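Local coordinates for RagB/SusD domain protein (Flavobacterium johnsoniae, PDB 5J5U) that binds chitin as a SusD-family protein and probably presents chitin fragments at the outer membrane for uptake by the bacterium, at residues S438-V443 with N473-K478; T116-D121 with N421-G426; F45-S50 with L431-S436; N38-G43 with D66-A71. One frame throughout, in Å; residues are numbered along the deposited sequence.

Interaction 1 of 4, residues S438-V443 with N473-K478; sequences SQTGGV and NDWTGK
Thr-440 and Trp-475 bring two type I beta turns, Ser-438 to Gly-441 and Asp-474 to Gly-477, into a small apolar surface contact. The first turn belongs to the loop between helix 415-425 and helix 452-457; the second lies in the C-terminal tail that follows helix 459-468. No hydrogen bond crosses between them. The methyl CG2 of Thr-440 does most of the touching: it comes obliquely to the indole, 3.3 Å from Trp-475 CZ2, and also lies close to CE2 and NE1. At the edge of the ring, near its plane, Gln-439 adds its CB, 4.1 Å from Trp-475 CZ2. The amide of Gln-439 is engaged outside the pair, OE1 taking a hydrogen bond from Lys-64 N. Trp-475 has its CG set between its own N and carbonyl carbon (chi1 87°), which carries the indole over to Thr-440. The contact helps to bury NE1, for which the model offers no partner. In the same turn, the OG1 of Thr-476 donates to Asp-474 OD2, and its CG2 lies 4.3 Å from Thr-440 CG2. Replacing Thr-440 with a glycine would probably open a gap beside the indole, leave Trp-475 freer to turn, and cost the loop its bond from OG1 to Val-443 O. With chi1 at 54°, Thr-440 splits its branches: CG2 goes beside the backbone N to meet the ring, while OG1 turns back into its own loop and donates to Val-443 O over 2.7 Å.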
loop_
_atom_site.group_PDB
_atom_site.type_symbol
_atom_site.label_atom_id
_atom_site.label_comp_id
_atom_site.label_asym_id
_atom_site.label_seq_id
_atom_site.Cartn_x
_atom_site.Cartn_y
_atom_site.Cartn_z
ATOM N N SER A 438 -25.481 0.093 -3.331
ATOM C CA SER A 438 -24.187 -0.361 -3.834
ATOM C C SER A 438 -24.243 -0.693 -5.345
ATOM O O SER A 438 -24.992 -1.574 -5.781
ATOM C CB SER A 438 -23.704 -1.572 -3.061
ATOM O OG SER A 438 -22.421 -1.989 -3.517
ATOM N N GLN A 439 -23.426 -0.017 -6.143
ATOM C CA GLN A 439 -23.530 -0.187 -7.601
ATOM C C GLN A 439 -23.048 -1.564 -8.030
ATOM O O GLN A 439 -23.329 -1.972 -9.141
ATOM C CB GLN A 439 -22.766 0.927 -8.350
ATOM C CG GLN A 439 -23.521 2.282 -8.334
ATOM C CD GLN A 439 -22.683 3.515 -8.751
ATOM O OE1 GLN A 439 -21.583 3.403 -9.315
ATOM N NE2 GLN A 439 -23.211 4.702 -8.452
ATOM N N THR A 440 -22.364 -2.297 -7.149
ATOM C CA THR A 440 -21.969 -3.684 -7.447
ATOM C C THR A 440 -22.732 -4.765 -6.664
ATOM O O THR A 440 -22.372 -5.951 -6.728
ATOM C CB THR A 440 -20.474 -3.926 -7.172
ATOM O OG1 THR A 440 -20.192 -3.534 -5.834
ATOM C CG2 THR A 440 -19.603 -3.116 -8.094
ATOM N N GLY A 441 -23.775 -4.373 -5.930
ATOM C CA GLY A 441 -24.498 -5.320 -5.098
ATOM C C GLY A 441 -23.635 -5.903 -3.987
ATOM O O GLY A 441 -23.845 -7.032 -3.545
ATOM N N GLY A 442 -22.628 -5.134 -3.574
ATOM C CA GLY A 442 -21.759 -5.527 -2.479
ATOM C C GLY A 442 -20.537 -6.307 -2.918
ATOM O O GLY A 442 -19.820 -6.839 -2.081
ATOM N N VAL A 443 -20.317 -6.405 -4.228
ATOM C CA VAL A 443 -19.136 -7.083 -4.767
ATOM C C VAL A 443 -17.925 -6.145 -4.750
ATOM O O VAL A 443 -17.975 -5.056 -5.346
ATOM C CB VAL A 443 -19.376 -7.560 -6.203
ATOM C CG1 VAL A 443 -18.136 -8.299 -6.720
ATOM C CG2 VAL A 443 -20.610 -8.475 -6.253
ATOM N N ASN A 473 -13.730 -2.463 -19.972
ATOM C CA ASN A 473 -12.873 -1.619 -19.149
ATOM C C ASN A 473 -13.689 -1.223 -17.953
ATOM O O ASN A 473 -14.188 -0.111 -17.871
ATOM C CB ASN A 473 -12.368 -0.376 -19.878
ATOM C CG ASN A 473 -11.567 0.544 -18.959
ATOM O OD1 ASN A 473 -10.873 0.074 -18.034
ATOM N ND2 ASN A 473 -11.692 1.859 -19.179
ATOM N N ASP A 474 -13.871 -2.189 -17.060
ATOM C CA ASP A 474 -14.763 -2.063 -15.929
ATOM C C ASP A 474 -14.015 -2.324 -14.604
ATOM O O ASP A 474 -12.954 -2.947 -14.596
ATOM C CB ASP A 474 -15.940 -3.014 -16.104
ATOM C CG ASP A 474 -17.122 -2.604 -15.290
ATOM O OD1 ASP A 474 -17.338 -1.377 -15.173
ATOM O OD2 ASP A 474 -17.832 -3.493 -14.771
ATOM N N TRP A 475 -14.564 -1.806 -13.511
ATOM C CA TRP A 475 -14.018 -1.971 -12.163
ATOM C C TRP A 475 -14.277 -3.374 -11.549
ATOM O O TRP A 475 -13.729 -3.711 -10.530
ATOM C CB TRP A 475 -14.510 -0.754 -11.341
ATOM C CG TRP A 475 -15.851 -0.670 -10.573
ATOM C CD1 TRP A 475 -16.003 -0.472 -9.241
ATOM C CD2 TRP A 475 -17.184 -0.735 -11.112
ATOM N NE1 TRP A 475 -17.333 -0.389 -8.910
ATOM C CE2 TRP A 475 -18.082 -0.555 -10.047
ATOM C CE3 TRP A 475 -17.711 -0.871 -12.411
ATOM C CZ2 TRP A 475 -19.486 -0.548 -10.213
ATOM C CZ3 TRP A 475 -19.122 -0.869 -12.589
ATOM C CH2 TRP A 475 -19.985 -0.721 -11.481
ATOM N N THR A 476 -15.117 -4.176 -12.206
ATOM C CA THR A 476 -15.318 -5.601 -11.899
ATOM C C THR A 476 -14.379 -6.513 -12.711
ATOM O O THR A 476 -14.436 -7.735 -12.580
ATOM C CB THR A 476 -16.763 -6.033 -12.173
ATOM O OG1 THR A 476 -17.149 -5.526 -13.450
ATOM C CG2 THR A 476 -17.709 -5.445 -11.120
ATOM N N GLY A 477 -13.542 -5.932 -13.578
ATOM C CA GLY A 477 -12.481 -6.707 -14.216
ATOM C C GLY A 477 -11.368 -7.134 -13.251
ATOM O O GLY A 477 -11.285 -6.611 -12.129
ATOM N N LYS A 478 -10.513 -8.060 -13.696
ATOM C CA LYS A 478 -9.389 -8.585 -12.907
ATOM C C LYS A 478 -8.055 -8.267 -13.555
ATOM O O LYS A 478 -7.935 -8.302 -14.784
ATOM C CB LYS A 478 -9.448 -10.108 -12.751
ATOM C CG LYS A 478 -10.663 -10.676 -12.068
ATOM C CD LYS A 478 -10.416 -10.909 -10.614
ATOM C CE LYS A 478 -11.607 -11.610 -9.951
ATOM N NZ LYS A 478 -11.798 -13.014 -10.425
#

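Interaction 2 of 4, residues T116-D121 with N421-G426; sequences TDIYGD and NWRRTG
Arg-423 holds the backbone carbonyl of Asp-117 in a buried helix-to-helix contact: an arginine of helix 415-425 bound at the last turn of helix 98-119, inside the helical SusD-type fold. At the start of the second segment, Asn-421 works within its own helix; its O accepts from both Thr-425 N and Thr-425 OG1, which reach it from opposite faces of the carbonyl plane. Trp-422 turns to a different neighbourhood, touching Val-46, Leu-430 and Val-444. Arg-423 then makes the crossing. Its chain bends at chi3 (-61°), and the guanidinium arrives end-on, gripping one atom with two nitrogens: NH2 is 2.8 Å and NH1 2.9 Å from Asp-117 O. That oxygen lies near the guanidinium plane. NH1 comes nearly in line with the C=O bond, whereas NH2 stands well above the carbonyl plane, and both bonds are bent. NH1 also serves Thr-446 O. Ile-118 stays peripheral, its CD1 lying 4.4 Å from Arg-423 NH2. The Asp-117 carboxylate looks to other partners, among them Tyr-147 and Arg-195. Next, Arg-424 NH2 hydrogen-bonds Asn-421 OD1 and forms a salt bridge with Glu-346, with Thr-425 CG2 over one face of the guanidinium. Gly-426, at positive phi, leaves the helix with its N bonded to Trp-422 O and its CA 4.2 Å above the Trp-422 ring plane, offset toward the rim.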
loop_
_atom_site.group_PDB
_atom_site.type_symbol
_atom_site.label_atom_id
_atom_site.label_comp_id
_atom_site.label_asym_id
_atom_site.label_seq_id
_atom_site.Cartn_x
_atom_site.Cartn_y
_atom_site.Cartn_z
ATOM N N THR A 116 0.132 -0.605 -12.366
ATOM C CA THR A 116 -0.337 -1.847 -12.981
ATOM C C THR A 116 -1.231 -2.560 -11.959
ATOM O O THR A 116 -2.325 -3.055 -12.299
ATOM C CB THR A 116 0.849 -2.740 -13.492
ATOM O OG1 THR A 116 0.357 -3.943 -14.089
ATOM C CG2 THR A 116 1.897 -3.051 -12.381
ATOM N N ASP A 117 -0.837 -2.501 -10.684
ATOM C CA ASP A 117 -1.586 -3.247 -9.678
ATOM C C ASP A 117 -3.029 -2.722 -9.591
ATOM O O ASP A 117 -3.963 -3.479 -9.268
ATOM C CB ASP A 117 -0.900 -3.168 -8.334
ATOM C CG ASP A 117 0.230 -4.171 -8.204
ATOM O OD1 ASP A 117 0.412 -4.980 -9.143
ATOM O OD2 ASP A 117 0.921 -4.147 -7.150
ATOM N N ILE A 118 -3.215 -1.439 -9.905
ATOM C CA ILE A 118 -4.557 -0.880 -9.857
ATOM C C ILE A 118 -5.282 -1.057 -11.228
ATOM O O ILE A 118 -6.490 -1.344 -11.254
ATOM C CB ILE A 118 -4.525 0.582 -9.409
ATOM C CG1 ILE A 118 -4.343 0.660 -7.890
ATOM C CG2 ILE A 118 -5.825 1.302 -9.760
ATOM C CD1 ILE A 118 -5.589 0.209 -7.118
ATOM N N TYR A 119 -4.578 -0.927 -12.359
ATOM C CA TYR A 119 -5.327 -0.908 -13.635
ATOM C C TYR A 119 -5.104 -2.130 -14.505
ATOM O O TYR A 119 -5.824 -2.342 -15.481
ATOM C CB TYR A 119 -4.990 0.346 -14.441
ATOM C CG TYR A 119 -5.317 1.639 -13.732
ATOM C CD1 TYR A 119 -6.605 2.151 -13.742
ATOM C CD2 TYR A 119 -4.324 2.360 -13.051
ATOM C CE1 TYR A 119 -6.912 3.352 -13.099
ATOM C CE2 TYR A 119 -4.627 3.560 -12.390
ATOM C CZ TYR A 119 -5.935 4.048 -12.436
ATOM O OH TYR A 119 -6.266 5.231 -11.793
ATOM N N GLY A 120 -4.083 -2.920 -14.180
ATOM C CA GLY A 120 -3.756 -4.097 -14.963
ATOM C C GLY A 120 -2.730 -3.831 -16.046
ATOM O O GLY A 120 -1.632 -3.331 -15.752
ATOM N N ASP A 121 -3.064 -4.186 -17.290
ATOM C CA ASP A 121 -2.192 -3.880 -18.418
ATOM C C ASP A 121 -2.165 -2.368 -18.608
ATOM O O ASP A 121 -3.204 -1.734 -18.666
ATOM C CB ASP A 121 -2.655 -4.552 -19.720
ATOM C CG ASP A 121 -2.581 -6.081 -19.679
ATOM O OD1 ASP A 121 -2.042 -6.676 -18.720
ATOM O OD2 ASP A 121 -3.073 -6.702 -20.641
ATOM N N ASN A 421 -3.098 -7.052 -1.681
ATOM C CA ASN A 421 -2.871 -8.289 -0.942
ATOM C C ASN A 421 -4.206 -8.958 -0.599
ATOM O O ASN A 421 -4.318 -10.175 -0.562
ATOM C CB ASN A 421 -2.048 -8.033 0.331
ATOM C CG ASN A 421 -1.297 -9.287 0.812
ATOM O OD1 ASN A 421 -0.233 -9.643 0.280
ATOM N ND2 ASN A 421 -1.863 -9.968 1.798
ATOM N N TRP A 422 -5.229 -8.156 -0.377
ATOM C CA TRP A 422 -6.562 -8.718 -0.234
ATOM C C TRP A 422 -7.037 -9.347 -1.552
ATOM O O TRP A 422 -7.623 -10.441 -1.538
ATOM C CB TRP A 422 -7.587 -7.677 0.232
ATOM C CG TRP A 422 -8.928 -8.314 0.398
ATOM C CD1 TRP A 422 -9.356 -9.037 1.468
ATOM C CD2 TRP A 422 -9.997 -8.329 -0.553
ATOM N NE1 TRP A 422 -10.626 -9.489 1.256
ATOM C CE2 TRP A 422 -11.050 -9.067 0.022
ATOM C CE3 TRP A 422 -10.170 -7.786 -1.839
ATOM C CZ2 TRP A 422 -12.264 -9.275 -0.635
ATOM C CZ3 TRP A 422 -11.380 -7.988 -2.498
ATOM C CH2 TRP A 422 -12.415 -8.721 -1.889
ATOM N N ARG A 423 -6.779 -8.683 -2.682
ATOM C CA ARG A 423 -7.232 -9.259 -3.951
ATOM C C ARG A 423 -6.534 -10.606 -4.206
ATOM O O ARG A 423 -7.185 -11.570 -4.590
ATOM C CB ARG A 423 -7.014 -8.288 -5.124
ATOM C CG ARG A 423 -8.190 -7.240 -5.267
ATOM C CD ARG A 423 -7.911 -6.226 -6.368
ATOM N NE ARG A 423 -6.688 -5.446 -6.109
ATOM C CZ ARG A 423 -6.023 -4.764 -7.034
ATOM N NH1 ARG A 423 -6.439 -4.734 -8.308
ATOM N NH2 ARG A 423 -4.930 -4.094 -6.686
ATOM N N ARG A 424 -5.230 -10.666 -3.931
ATOM C CA ARG A 424 -4.449 -11.887 -4.119
ATOM C C ARG A 424 -4.885 -13.011 -3.195
ATOM O O ARG A 424 -5.191 -14.095 -3.666
ATOM C CB ARG A 424 -2.956 -11.625 -3.910
ATOM C CG ARG A 424 -2.109 -12.873 -4.038
ATOM C CD ARG A 424 -0.607 -12.608 -3.863
ATOM N NE ARG A 424 -0.253 -12.134 -2.527
ATOM C CZ ARG A 424 0.157 -12.917 -1.529
ATOM N NH1 ARG A 424 0.252 -14.225 -1.698
ATOM N NH2 ARG A 424 0.455 -12.393 -0.356
ATOM N N THR A 425 -4.934 -12.749 -1.888
ATOM C CA THR A 425 -5.157 -13.822 -0.900
ATOM C C THR A 425 -6.606 -14.027 -0.441
ATOM O O THR A 425 -6.944 -15.097 0.053
ATOM C CB THR A 425 -4.293 -13.589 0.385
ATOM O OG1 THR A 425 -4.816 -12.475 1.131
ATOM C CG2 THR A 425 -2.841 -13.320 0.034
ATOM N N GLY A 426 -7.463 -13.017 -0.578
ATOM C CA GLY A 426 -8.812 -13.114 -0.031
ATOM C C GLY A 426 -8.880 -12.869 1.481
ATOM O O GLY A 426 -9.940 -13.025 2.108
#

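Interaction 3 of 4, residues F45-S50 with L431-S436; sequences FVQHYS and LPITNS
Leu-431 N donates to Gln-47 OE1 at 2.8 Å, and the same glutamine amide answers through NE2, which gives a hydrogen to Leu-431 O, also at 2.8 Å. The side-chain amide thus pairs with both the N-H and the C=O of a single residue, much as a neighbouring strand would, though 431-436 itself is not a strand. Neither bond is straight (142° and 146° at the hydrogen), and both donors are somewhat tilted from the carbonyl planes they approach. Being held at two points fixes the amide against flipping. Gln-47 crosses Leu-431 at about a right angle, and OE1 also lies 3.5 Å from Leu-431 CB, while the NE2 side meets Ile-433, whose CD1 is 3.7 Å from Gln-47 NE2. Ile-433 runs past the glutamine in the opposite direction. Beyond CG the Gln-47 chain is extended (chi2 -171°), which carries the amide out to the loop. Its backbone has a second task: with positive phi, it is the C-prime residue of the Schellman motif that ends helix 31-45. A leucine in its place would probably leave Leu-431 N and O without their mates, and this stretch of loop less firmly tied to the helix end. Around the contact, Gln-47 and Leu-431 both pack on Leu-263 of helix 262-270, Val-46 leans on helix 415-425, and just downstream strand 49-50 pairs antiparallel with strand 259-260.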
loop_
_atom_site.group_PDB
_atom_site.type_symbol
_atom_site.label_atom_id
_atom_site.label_comp_id
_atom_site.label_asym_id
_atom_site.label_seq_id
_atom_site.Cartn_x
_atom_site.Cartn_y
_atom_site.Cartn_z
ATOM N N PHE A 45 -12.458 -0.003 0.066
ATOM C CA PHE A 45 -12.614 -1.362 -0.465
ATOM C C PHE A 45 -12.139 -2.389 0.575
ATOM O O PHE A 45 -12.785 -3.407 0.797
ATOM C CB PHE A 45 -11.815 -1.587 -1.766
ATOM C CG PHE A 45 -12.305 -0.817 -2.964
ATOM C CD1 PHE A 45 -13.513 -0.134 -2.950
ATOM C CD2 PHE A 45 -11.543 -0.802 -4.129
ATOM C CE1 PHE A 45 -13.948 0.567 -4.064
ATOM C CE2 PHE A 45 -11.962 -0.097 -5.257
ATOM C CZ PHE A 45 -13.172 0.583 -5.225
ATOM N N VAL A 46 -10.992 -2.127 1.192
ATOM C CA VAL A 46 -10.406 -3.125 2.077
ATOM C C VAL A 46 -10.792 -2.822 3.554
ATOM O O VAL A 46 -10.315 -3.463 4.473
ATOM C CB VAL A 46 -8.867 -3.199 1.858
ATOM C CG1 VAL A 46 -8.121 -2.126 2.696
ATOM C CG2 VAL A 46 -8.346 -4.587 2.136
ATOM N N GLN A 47 -11.719 -1.876 3.737
ATOM C CA GLN A 47 -12.323 -1.583 5.021
ATOM C C GLN A 47 -11.283 -1.221 6.086
ATOM O O GLN A 47 -11.373 -1.632 7.249
ATOM C CB GLN A 47 -13.189 -2.759 5.459
ATOM C CG GLN A 47 -14.257 -3.104 4.431
ATOM C CD GLN A 47 -15.296 -4.149 4.920
ATOM O OE1 GLN A 47 -15.024 -4.959 5.816
ATOM N NE2 GLN A 47 -16.484 -4.132 4.308
ATOM N N HIS A 48 -10.285 -0.450 5.667
ATOM C CA HIS A 48 -9.433 0.252 6.591
ATOM C C HIS A 48 -10.239 1.383 7.271
ATOM O O HIS A 48 -10.072 1.642 8.469
ATOM C CB HIS A 48 -8.223 0.839 5.863
ATOM C CG HIS A 48 -7.066 -0.104 5.756
ATOM N ND1 HIS A 48 -5.958 0.167 4.978
ATOM C CD2 HIS A 48 -6.846 -1.315 6.311
ATOM C CE1 HIS A 48 -5.101 -0.836 5.073
ATOM N NE2 HIS A 48 -5.621 -1.751 5.870
ATOM N N TYR A 49 -11.109 2.060 6.513
ATOM C CA TYR A 49 -11.842 3.222 7.055
ATOM C C TYR A 49 -13.349 3.241 6.783
ATOM O O TYR A 49 -13.828 2.679 5.774
ATOM C CB TYR A 49 -11.270 4.523 6.477
ATOM C CG TYR A 49 -9.761 4.603 6.403
ATOM C CD1 TYR A 49 -9.006 4.928 7.524
ATOM C CD2 TYR A 49 -9.100 4.397 5.209
ATOM C CE1 TYR A 49 -7.643 5.032 7.465
ATOM C CE2 TYR A 49 -7.704 4.510 5.129
ATOM C CZ TYR A 49 -6.982 4.826 6.267
ATOM O OH TYR A 49 -5.603 4.923 6.208
ATOM N N SER A 50 -14.094 3.937 7.644
ATOM C CA SER A 50 -15.490 4.272 7.333
ATOM C C SER A 50 -15.981 5.517 8.105
ATOM O O SER A 50 -15.434 5.873 9.137
ATOM C CB SER A 50 -16.393 3.059 7.611
ATOM O OG SER A 50 -17.640 3.192 6.946
ATOM N N LEU A 431 -16.191 -7.500 6.080
ATOM C CA LEU A 431 -17.596 -7.439 6.406
ATOM C C LEU A 431 -18.357 -7.260 5.128
ATOM O O LEU A 431 -17.948 -6.488 4.272
ATOM C CB LEU A 431 -17.872 -6.281 7.367
ATOM C CG LEU A 431 -17.268 -6.541 8.748
ATOM C CD1 LEU A 431 -17.325 -5.317 9.671
ATOM C CD2 LEU A 431 -18.032 -7.721 9.349
ATOM N N PRO A 432 -19.495 -7.947 5.008
ATOM C CA PRO A 432 -20.297 -7.875 3.785
ATOM C C PRO A 432 -20.948 -6.503 3.657
ATOM O O PRO A 432 -21.351 -5.913 4.644
ATOM C CB PRO A 432 -21.327 -8.988 3.976
ATOM C CG PRO A 432 -21.451 -9.106 5.469
ATOM C CD PRO A 432 -20.079 -8.852 6.012
ATOM N N ILE A 433 -20.971 -5.982 2.439
ATOM C CA ILE A 433 -21.625 -4.718 2.128
ATOM C C ILE A 433 -23.032 -4.980 1.589
ATOM O O ILE A 433 -23.192 -5.551 0.515
ATOM C CB ILE A 433 -20.770 -3.903 1.110
ATOM C CG1 ILE A 433 -19.417 -3.508 1.748
ATOM C CG2 ILE A 433 -21.517 -2.668 0.610
ATOM C CD1 ILE A 433 -19.566 -2.541 2.926
ATOM N N THR A 434 -24.056 -4.550 2.321
ATOM C CA THR A 434 -25.425 -4.893 1.939
ATOM C C THR A 434 -26.247 -3.658 1.583
ATOM O O THR A 434 -27.432 -3.769 1.262
ATOM C CB THR A 434 -26.163 -5.665 3.082
ATOM O OG1 THR A 434 -26.107 -4.914 4.303
ATOM C CG2 THR A 434 -25.541 -7.067 3.297
ATOM N N ASN A 435 -25.597 -2.497 1.558
ATOM C CA ASN A 435 -26.258 -1.254 1.154
ATOM C C ASN A 435 -27.011 -1.393 -0.168
ATOM O O ASN A 435 -26.476 -1.914 -1.162
ATOM C CB ASN A 435 -25.231 -0.128 1.037
ATOM C CG ASN A 435 -24.482 0.089 2.319
ATOM O OD1 ASN A 435 -23.603 -0.706 2.679
ATOM N ND2 ASN A 435 -24.847 1.136 3.048
ATOM N N SER A 436 -28.249 -0.907 -0.183
ATOM C CA SER A 436 -29.127 -1.125 -1.318
ATOM C C SER A 436 -28.693 -0.286 -2.516
ATOM O O SER A 436 -29.060 -0.578 -3.661
ATOM C CB SER A 436 -30.567 -0.802 -0.932
ATOM O OG SER A 436 -30.703 0.587 -0.700
#

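Interaction 4 of 4, residues N38-G43 with D66-A71; sequences NLIYSG and DEYATA
The ring of Tyr-41 meets helix 66-90 with its edge: Ala-69 N lies in the plane of the ring, 3.5 Å from Tyr-41 CE2, and the same carbon touches Tyr-68 CB obliquely at 3.4 Å. The Tyr-68 ring offers a face instead. Ile-40 CD1 sits over it, offset toward the rim and 4.2 Å from Tyr-68 CE2. The two tyrosine side chains cross at about a right angle, the CB of Tyr-68 rather than its ring meeting Tyr-41. Ala-69 adds its CB, 4.0 Å from Tyr-41 CE2. Tyr-68 has CG anti to its carbonyl carbon (chi1 -67°), which leads the ring across to Ile-40. Behind this, the axes of the two helical segments pass 10.0 Å apart at 90°, and the first segment includes a wider pi-type turn, with Gly-43 N bonded to Asn-38 O. Tyr-41 also meets the ring of Phe-45, and Ile-40 packs on helix 53-60. With no hydrogen bond across the pair, cohesion comes from apolar packing, while the Tyr-41 hydroxyl is satisfied by Lys-63 O and Val-65 N just ahead of helix 66-90.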
loop_
_atom_site.group_PDB
_atom_site.type_symbol
_atom_site.label_atom_id
_atom_site.label_comp_id
_atom_site.label_asym_id
_atom_site.label_seq_id
_atom_site.Cartn_x
_atom_site.Cartn_y
_atom_site.Cartn_z
ATOM N N ASN A 38 -5.799 6.025 -2.493
ATOM C CA ASN A 38 -5.403 5.438 -1.209
ATOM C C ASN A 38 -6.563 5.472 -0.206
ATOM O O ASN A 38 -7.089 4.410 0.196
ATOM C CB ASN A 38 -4.162 6.187 -0.656
ATOM C CG ASN A 38 -3.634 5.633 0.691
ATOM O OD1 ASN A 38 -4.186 4.707 1.297
ATOM N ND2 ASN A 38 -2.545 6.231 1.158
ATOM N N LEU A 39 -6.984 6.685 0.156
ATOM C CA LEU A 39 -7.987 6.857 1.198
ATOM C C LEU A 39 -9.368 6.359 0.772
ATOM O O LEU A 39 -9.898 5.458 1.370
ATOM C CB LEU A 39 -8.076 8.340 1.626
ATOM C CG LEU A 39 -8.976 8.749 2.819
ATOM C CD1 LEU A 39 -8.920 7.724 3.939
ATOM C CD2 LEU A 39 -8.633 10.136 3.379
ATOM N N ILE A 40 -9.935 6.936 -0.276
ATOM C CA ILE A 40 -11.333 6.680 -0.593
ATOM C C ILE A 40 -11.557 5.288 -1.166
ATOM O O ILE A 40 -12.292 4.496 -0.576
ATOM C CB ILE A 40 -11.908 7.740 -1.590
ATOM C CG1 ILE A 40 -12.057 9.091 -0.904
ATOM C CG2 ILE A 40 -13.254 7.272 -2.128
ATOM C CD1 ILE A 40 -12.236 10.264 -1.867
ATOM N N TYR A 41 -10.956 4.979 -2.308
ATOM C CA TYR A 41 -11.281 3.695 -2.943
ATOM C C TYR A 41 -10.514 2.507 -2.323
ATOM O O TYR A 41 -11.163 1.589 -1.807
ATOM C CB TYR A 41 -11.048 3.746 -4.450
ATOM C CG TYR A 41 -12.245 4.250 -5.241
ATOM C CD1 TYR A 41 -13.543 4.035 -4.802
ATOM C CD2 TYR A 41 -12.069 4.963 -6.420
ATOM C CE1 TYR A 41 -14.632 4.505 -5.525
ATOM C CE2 TYR A 41 -13.148 5.429 -7.161
ATOM C CZ TYR A 41 -14.425 5.207 -6.707
ATOM O OH TYR A 41 -15.482 5.692 -7.434
ATOM N N SER A 42 -9.175 2.501 -2.332
ATOM C CA SER A 42 -8.462 1.333 -1.734
ATOM C C SER A 42 -8.844 1.166 -0.272
ATOM O O SER A 42 -9.213 0.069 0.156
ATOM C CB SER A 42 -6.932 1.456 -1.841
ATOM O OG SER A 42 -6.490 1.313 -3.173
ATOM N N GLY A 43 -8.781 2.284 0.461
ATOM C CA GLY A 43 -9.112 2.336 1.868
ATOM C C GLY A 43 -10.532 1.930 2.207
ATOM O O GLY A 43 -10.759 1.298 3.239
ATOM N N ASP A 66 -15.536 8.880 -11.977
ATOM C CA ASP A 66 -14.448 8.744 -12.957
ATOM C C ASP A 66 -13.156 9.362 -12.464
ATOM O O ASP A 66 -12.097 8.777 -12.579
ATOM C CB ASP A 66 -14.823 9.385 -14.306
ATOM C CG ASP A 66 -15.949 8.665 -15.004
ATOM O OD1 ASP A 66 -16.205 7.489 -14.661
ATOM O OD2 ASP A 66 -16.584 9.273 -15.902
ATOM N N GLU A 67 -13.258 10.571 -11.949
ATOM C CA GLU A 67 -12.108 11.293 -11.455
ATOM C C GLU A 67 -11.409 10.511 -10.344
ATOM O O GLU A 67 -10.166 10.487 -10.265
ATOM C CB GLU A 67 -12.530 12.669 -10.945
ATOM C CG GLU A 67 -11.404 13.472 -10.386
ATOM C CD GLU A 67 -11.862 14.662 -9.575
ATOM O OE1 GLU A 67 -12.361 14.424 -8.465
ATOM O OE2 GLU A 67 -11.692 15.826 -10.026
ATOM N N TYR A 68 -12.205 9.863 -9.491
ATOM C CA TYR A 68 -11.644 9.160 -8.338
ATOM C C TYR A 68 -10.931 7.922 -8.807
ATOM O O TYR A 68 -9.833 7.635 -8.364
ATOM C CB TYR A 68 -12.712 8.815 -7.303
ATOM C CG TYR A 68 -13.346 10.009 -6.595
ATOM C CD1 TYR A 68 -12.895 11.306 -6.829
ATOM C CD2 TYR A 68 -14.379 9.829 -5.649
ATOM C CE1 TYR A 68 -13.466 12.406 -6.174
ATOM C CE2 TYR A 68 -14.959 10.929 -4.974
ATOM C CZ TYR A 68 -14.494 12.209 -5.246
ATOM O OH TYR A 68 -15.042 13.310 -4.623
ATOM N N ALA A 69 -11.543 7.207 -9.740
ATOM C CA ALA A 69 -10.959 5.987 -10.264
ATOM C C ALA A 69 -9.742 6.243 -11.165
ATOM O O ALA A 69 -8.868 5.375 -11.235
ATOM C CB ALA A 69 -12.011 5.183 -11.028
ATOM N N THR A 70 -9.666 7.408 -11.840
ATOM C CA THR A 70 -8.554 7.633 -12.757
ATOM C C THR A 70 -7.462 8.578 -12.244
ATOM O O THR A 70 -6.472 8.820 -12.956
ATOM C CB THR A 70 -9.044 8.192 -14.101
ATOM O OG1 THR A 70 -9.619 9.491 -13.913
ATOM C CG2 THR A 70 -10.062 7.248 -14.743
ATOM N N ALA A 71 -7.625 9.093 -11.026
ATOM C CA ALA A 71 -6.650 10.012 -10.422
ATOM C C ALA A 71 -5.190 9.479 -10.375
ATOM O O ALA A 71 -4.240 10.200 -10.725
ATOM C CB ALA A 71 -7.110 10.382 -9.024
#

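Along the chain, interaction 4 closes first and interaction 1 opens last, while interactions 2 and 3 tie N-terminal helices to helix 415-425 and the loop after it, across hundreds of residues. The centres lie 13 to 18 Å apart, and four pairs touch. Interactions 3 and 4 interleave: segment 45-50 continues from the end of helix 31-45, where His-48 N probably bonds Gly-43 O; Tyr-119 OH probably bonds Ala-69 O between interactions 2 and 4; Trp-422 packs on Val-46 between 2 and 3; and Ile-433 meets Gly-442 between 3 and 1. Interaction 1 touches neither 2 nor 4, about 6 Å away at the nearest atoms. Together they tie early helices to late loops and the C-terminal tail.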